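Local coordinates for protein 4-hydroxy-tetrahydrodipicolinate synthase (Thermotoga maritima, PDB 1O5K) that probably catalyses the condensation of pyruvate with aspartate semialdehyde to 4-hydroxy-tetrahydrodipicolinate, a step of lysine biosynthesis, through a Schiff base and as a homotetramer, at residues S219-V224 with P253-L258; K268-L273 with E294-V299. All coordinates share one frame; numbering follows the deposited sequence.

Contact 1 comes first along the chain and closes before contact 2 opens. It joins the loop after strand 216-219, a strand of the TIM barrel, to the end of helix 241-257. Contact 2 pairs the next helix, 265-273, with helix 290-302 near the C-terminus. Their centres lie about 10 Å apart, and the two contacts touch. Leu-258 CD2 meets Leu-296 CD2 at 3.8 Å, and Val-224 CG1 meets Leu-271 CD2 at 3.7 Å. Contact 1 is the inner one: its centre is about 12 Å from the centre of the chain, against about 20 Å for contact 2. The C-terminal helices thus pack onto a barrel-strand loop, near the predicted pyruvate-binding Ile-218.

Contact 1 (S219-V224 with P253-L258); sequences SVVSNV and PLMKAL
In Val-221, chi1 of 178° sets CG1 beside the carbonyl carbon and CG2 beside the backbone N, and the two methyls find different partners at the end of helix 241-257 and on Leu-258 just beyond it. CG1 of Val-221 meets Leu-254 CD2 at 4.0 Å. Its CG2 sits 3.7 Å from Met-255 CG and 3.8 Å from Leu-258 CD1, so it bridges two residues almost one turn apart. The Val-221 side chain crosses those of Met-255 and Leu-258 at about a right angle. Leu-254 places CG anti to the backbone N (chi1 -177°), which carries CD2 to both valines. The second partner of Leu-254 CD2 is Val-224 CG2, at 3.9 Å. Leu-258 CD1 also rests on the backbone at Val-221 CA.

The enzyme belongs to the TIM-barrel clan. Segment 219-224 is the turn that leaves barrel strand 216-219 for helix 226-237, and segment 253-258 closes helix 241-257, the one after 226-237. Ile-218, just before the turn, is a predicted pyruvate-binding residue. No hydrogen bond crosses the contact, and all five touching residues are buried.

The turn is held by bonds within itself and to neighbouring loops and strands. Ser-219 OG accepts from Ser-222 N at 2.9 Å, an ST motif. Val-220 O takes two donors, Asn-223 N and Asn-223 ND2, the latter at 3.0 Å and lying 15° off the carbonyl plane. Asp-203 OD2 accepts from the backbone N of both Val-220 and Val-221. Met-229 of helix 226-237 touches both Val-221 and Met-255.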
loop_
_atom_site.group_PDB
_atom_site.type_symbol
_atom_site.label_atom_id
_atom_site.label_comp_id
_atom_site.label_asym_id
_atom_site.label_seq_id
_atom_site.Cartn_x
_atom_site.Cartn_y
_atom_site.Cartn_z
ATOM N N SER A 219 -13.973 19.096 11.417
ATOM C CA SER A 219 -14.251 19.199 9.987
ATOM C C SER A 219 -13.458 20.250 9.257
ATOM O O SER A 219 -13.234 21.328 9.742
ATOM C CB SER A 219 -15.740 19.545 9.810
ATOM O OG SER A 219 -16.115 19.629 8.446
ATOM N N VAL A 220 -13.131 19.930 8.021
ATOM C CA VAL A 220 -12.607 20.940 7.053
ATOM C C VAL A 220 -13.784 21.539 6.242
ATOM O O VAL A 220 -13.908 22.762 6.032
ATOM C CB VAL A 220 -11.653 20.264 6.140
ATOM C CG1 VAL A 220 -11.257 21.163 4.956
ATOM C CG2 VAL A 220 -10.374 19.824 6.923
ATOM N N VAL A 221 -14.652 20.656 5.766
ATOM C CA VAL A 221 -15.804 21.053 4.955
ATOM C C VAL A 221 -16.695 22.080 5.625
ATOM O O VAL A 221 -17.301 22.909 4.940
ATOM C CB VAL A 221 -16.691 19.798 4.539
ATOM C CG1 VAL A 221 -17.871 20.269 3.748
ATOM C CG2 VAL A 221 -15.910 18.784 3.681
ATOM N N SER A 222 -16.862 21.997 6.949
ATOM C CA SER A 222 -17.649 22.974 7.634
ATOM C C SER A 222 -17.154 24.417 7.521
ATOM O O SER A 222 -17.916 25.335 7.844
ATOM C CB SER A 222 -17.795 22.624 9.118
ATOM O OG SER A 222 -16.538 22.573 9.791
ATOM N N ASN A 223 -15.903 24.648 7.088
ATOM C CA ASN A 223 -15.492 26.022 6.799
ATOM C C ASN A 223 -16.411 26.677 5.776
ATOM O O ASN A 223 -16.718 27.866 5.870
ATOM C CB ASN A 223 -14.072 26.055 6.258
ATOM C CG ASN A 223 -13.007 26.009 7.355
ATOM O OD1 ASN A 223 -12.610 27.057 7.905
ATOM N ND2 ASN A 223 -12.491 24.797 7.636
ATOM N N VAL A 224 -16.830 25.903 4.777
ATOM C CA VAL A 224 -17.664 26.427 3.713
ATOM C C VAL A 224 -19.108 26.037 3.827
ATOM O O VAL A 224 -19.982 26.815 3.436
ATOM C CB VAL A 224 -17.135 26.064 2.300
ATOM C CG1 VAL A 224 -15.717 26.658 2.097
ATOM C CG2 VAL A 224 -17.131 24.596 2.065
ATOM N N PRO A 253 -19.295 15.275 -3.227
ATOM C CA PRO A 253 -18.496 15.996 -4.230
ATOM C C PRO A 253 -17.647 17.111 -3.626
ATOM O O PRO A 253 -16.477 17.266 -4.003
ATOM C CB PRO A 253 -19.546 16.592 -5.152
ATOM C CG PRO A 253 -20.750 15.668 -4.942
ATOM C CD PRO A 253 -20.736 15.314 -3.539
ATOM N N LEU A 254 -18.230 17.836 -2.663
ATOM C CA LEU A 254 -17.519 18.887 -1.970
ATOM C C LEU A 254 -16.467 18.285 -1.082
ATOM O O LEU A 254 -15.346 18.776 -1.019
ATOM C CB LEU A 254 -18.509 19.787 -1.209
ATOM C CG LEU A 254 -17.917 20.981 -0.485
ATOM C CD1 LEU A 254 -17.146 21.870 -1.453
ATOM C CD2 LEU A 254 -18.997 21.742 0.156
ATOM N N MET A 255 -16.811 17.223 -0.361
ATOM C CA MET A 255 -15.846 16.554 0.492
ATOM C C MET A 255 -14.621 16.146 -0.303
ATOM O O MET A 255 -13.497 16.382 0.131
ATOM C CB MET A 255 -16.492 15.351 1.163
ATOM C CG MET A 255 -17.469 15.741 2.239
ATOM S SD MET A 255 -18.219 14.219 2.934
ATOM C CE MET A 255 -19.306 14.932 4.180
ATOM N N LYS A 256 -14.834 15.585 -1.488
ATOM C CA LYS A 256 -13.725 15.122 -2.322
ATOM C C LYS A 256 -12.933 16.293 -2.924
ATOM O O LYS A 256 -11.692 16.281 -2.927
ATOM C CB LYS A 256 -14.238 14.209 -3.435
ATOM C CG LYS A 256 -14.958 12.991 -2.834
ATOM C CD LYS A 256 -14.017 12.118 -1.950
ATOM C CE LYS A 256 -14.781 11.236 -0.967
ATOM N NZ LYS A 256 -14.036 9.957 -0.589
ATOM N N ALA A 257 -13.655 17.305 -3.407
ATOM C CA ALA A 257 -13.009 18.434 -4.051
ATOM C C ALA A 257 -12.062 19.167 -3.113
ATOM O O ALA A 257 -11.051 19.753 -3.573
ATOM C CB ALA A 257 -14.034 19.390 -4.615
ATOM N N LEU A 258 -12.390 19.191 -1.814
ATOM C CA LEU A 258 -11.589 19.937 -0.864
ATOM C C LEU A 258 -10.248 19.248 -0.562
ATOM O O LEU A 258 -9.408 19.772 0.134
ATOM C CB LEU A 258 -12.435 20.206 0.422
ATOM C CG LEU A 258 -13.517 21.251 0.227
ATOM C CD1 LEU A 258 -14.328 21.412 1.494
ATOM C CD2 LEU A 258 -12.931 22.652 -0.199
#

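Contact 2 (K268-L273 with E294-V299); sequences KAALNL and ELLRNV
Leu-296 and Leu-273 reach across the gap between helices 265-273 and 290-302 from opposite sides. Leu-296 CD1 lies 3.9 Å from Ala-269 CB and 4.0 Å from Ala-270 N, so this one methyl rests on both a side chain and the backbone. This is the close-packed, buried part. The two small alanines allow the leucine to come right up to the helix, and the nearest CA atoms, Ala-270 CA and Leu-296 CA, are 6.2 Å apart. Leu-273 CD1 packs on Leu-296 CB at 4.1 Å and against the backbone of the following residue, at Arg-297 N, 3.8 Å away.

The segment axes approach to 9.7 Å and cross at -56°. Helix 290-302 belongs to the C-terminal helices of this TIM-barrel enzyme. Its Leu-295 and Leu-296 also touch Ala-257 of helix 241-257, so it packs on two helices at once. No other subunit touches either segment.

Toward solvent the contact thins to one exposed side chain. Arg-297 starts extended and bends at chi3 (-79°), which brings its guanidinium across the end of Leu-273. Leu-273 CD2 approaches that group obliquely, 3.7 Å from Arg-297 NH2, with no hydrogen bond across the contact. Replacing Leu-273 with alanine would probably open a gap beside Leu-296 CB and take away the methyl that the Arg-297 guanidinium rests against. Val-293, one turn before Arg-297, also meets Leu-273, whereas Ala-270 touches Leu-300 farther along the same helix.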
loop_
_atom_site.group_PDB
_atom_site.type_symbol
_atom_site.label_atom_id
_atom_site.label_comp_id
_atom_site.label_asym_id
_atom_site.label_seq_id
_atom_site.Cartn_x
_atom_site.Cartn_y
_atom_site.Cartn_z
ATOM N N LYS A 268 -9.101 27.086 1.135
ATOM C CA LYS A 268 -8.825 28.516 1.038
ATOM C C LYS A 268 -9.288 29.056 -0.312
ATOM O O LYS A 268 -9.851 30.125 -0.355
ATOM C CB LYS A 268 -7.362 28.868 1.330
ATOM C CG LYS A 268 -7.032 28.845 2.818
ATOM C CD LYS A 268 -5.667 29.401 3.134
ATOM C CE LYS A 268 -5.694 30.209 4.392
ATOM N NZ LYS A 268 -4.412 30.804 4.770
ATOM N N ALA A 269 -9.078 28.303 -1.397
ATOM C CA ALA A 269 -9.555 28.762 -2.733
ATOM C C ALA A 269 -11.096 28.865 -2.755
ATOM O O ALA A 269 -11.648 29.812 -3.273
ATOM C CB ALA A 269 -9.015 27.882 -3.857
ATOM N N ALA A 270 -11.759 27.906 -2.120
ATOM C CA ALA A 270 -13.203 27.893 -1.937
ATOM C C ALA A 270 -13.712 29.110 -1.126
ATOM O O ALA A 270 -14.649 29.812 -1.540
ATOM C CB ALA A 270 -13.629 26.548 -1.262
ATOM N N LEU A 271 -13.090 29.371 0.022
ATOM C CA LEU A 271 -13.447 30.544 0.848
ATOM C C LEU A 271 -13.239 31.845 0.083
ATOM O O LEU A 271 -14.052 32.811 0.185
ATOM C CB LEU A 271 -12.656 30.516 2.145
ATOM C CG LEU A 271 -13.199 29.415 3.099
ATOM C CD1 LEU A 271 -12.184 29.202 4.195
ATOM C CD2 LEU A 271 -14.499 29.811 3.686
ATOM N N ASN A 272 -12.198 31.886 -0.723
ATOM C CA ASN A 272 -11.998 33.073 -1.561
ATOM C C ASN A 272 -13.101 33.255 -2.633
ATOM O O ASN A 272 -13.633 34.387 -2.862
ATOM C CB ASN A 272 -10.619 33.009 -2.223
ATOM C CG ASN A 272 -10.358 34.168 -3.155
ATOM O OD1 ASN A 272 -10.205 33.969 -4.350
ATOM N ND2 ASN A 272 -10.270 35.385 -2.614
ATOM N N LEU A 273 -13.449 32.167 -3.317
ATOM C CA LEU A 273 -14.526 32.224 -4.307
ATOM C C LEU A 273 -15.799 32.753 -3.635
ATOM O O LEU A 273 -16.536 33.533 -4.210
ATOM C CB LEU A 273 -14.788 30.844 -4.904
ATOM C CG LEU A 273 -13.771 30.327 -5.910
ATOM C CD1 LEU A 273 -14.009 28.850 -6.204
ATOM C CD2 LEU A 273 -13.799 31.098 -7.205
ATOM N N GLU A 294 -11.552 25.718 -10.652
ATOM C CA GLU A 294 -12.633 25.490 -11.613
ATOM C C GLU A 294 -13.595 24.432 -11.057
ATOM O O GLU A 294 -14.812 24.606 -11.088
ATOM C CB GLU A 294 -11.950 25.019 -12.896
ATOM C CG GLU A 294 -12.638 24.957 -14.225
ATOM C CD GLU A 294 -11.550 24.549 -15.239
ATOM O OE1 GLU A 294 -10.929 25.458 -15.856
ATOM O OE2 GLU A 294 -11.212 23.330 -15.289
ATOM N N LEU A 295 -13.028 23.372 -10.491
ATOM C CA LEU A 295 -13.799 22.275 -9.875
ATOM C C LEU A 295 -14.553 22.792 -8.654
ATOM O O LEU A 295 -15.749 22.582 -8.490
ATOM C CB LEU A 295 -12.861 21.137 -9.464
ATOM C CG LEU A 295 -13.433 20.052 -8.535
ATOM C CD1 LEU A 295 -14.517 19.318 -9.280
ATOM C CD2 LEU A 295 -12.353 19.096 -8.086
ATOM N N LEU A 296 -13.834 23.443 -7.759
ATOM C CA LEU A 296 -14.495 24.012 -6.601
ATOM C C LEU A 296 -15.668 24.939 -7.026
ATOM O O LEU A 296 -16.758 24.855 -6.448
ATOM C CB LEU A 296 -13.494 24.770 -5.755
ATOM C CG LEU A 296 -12.460 23.876 -5.080
ATOM C CD1 LEU A 296 -11.352 24.812 -4.613
ATOM C CD2 LEU A 296 -13.095 23.077 -3.936
ATOM N N ARG A 297 -15.459 25.810 -8.021
ATOM C CA ARG A 297 -16.496 26.765 -8.409
ATOM C C ARG A 297 -17.774 26.002 -8.801
ATOM O O ARG A 297 -18.907 26.343 -8.377
ATOM C CB ARG A 297 -16.019 27.662 -9.567
ATOM C CG ARG A 297 -16.876 28.880 -9.734
ATOM C CD ARG A 297 -16.576 29.757 -10.917
ATOM N NE ARG A 297 -15.415 30.621 -10.703
ATOM C CZ ARG A 297 -14.200 30.371 -11.149
ATOM N NH1 ARG A 297 -13.933 29.273 -11.850
ATOM N NH2 ARG A 297 -13.229 31.237 -10.890
ATOM N N ASN A 298 -17.578 24.929 -9.558
ATOM C CA ASN A 298 -18.686 24.096 -10.030
ATOM C C ASN A 298 -19.407 23.378 -8.910
ATOM O O ASN A 298 -20.625 23.397 -8.830
ATOM C CB ASN A 298 -18.166 23.066 -11.028
ATOM C CG ASN A 298 -17.873 23.686 -12.401
ATOM O OD1 ASN A 298 -18.395 24.753 -12.743
ATOM N ND2 ASN A 298 -16.988 23.039 -13.167
ATOM N N VAL A 299 -18.631 22.740 -8.059
ATOM C CA VAL A 299 -19.149 22.010 -6.919
ATOM C C VAL A 299 -19.828 22.956 -5.930
ATOM O O VAL A 299 -20.892 22.622 -5.378
ATOM C CB VAL A 299 -18.013 21.209 -6.223
ATOM C CG1 VAL A 299 -18.421 20.764 -4.860
ATOM C CG2 VAL A 299 -17.626 19.971 -7.057
#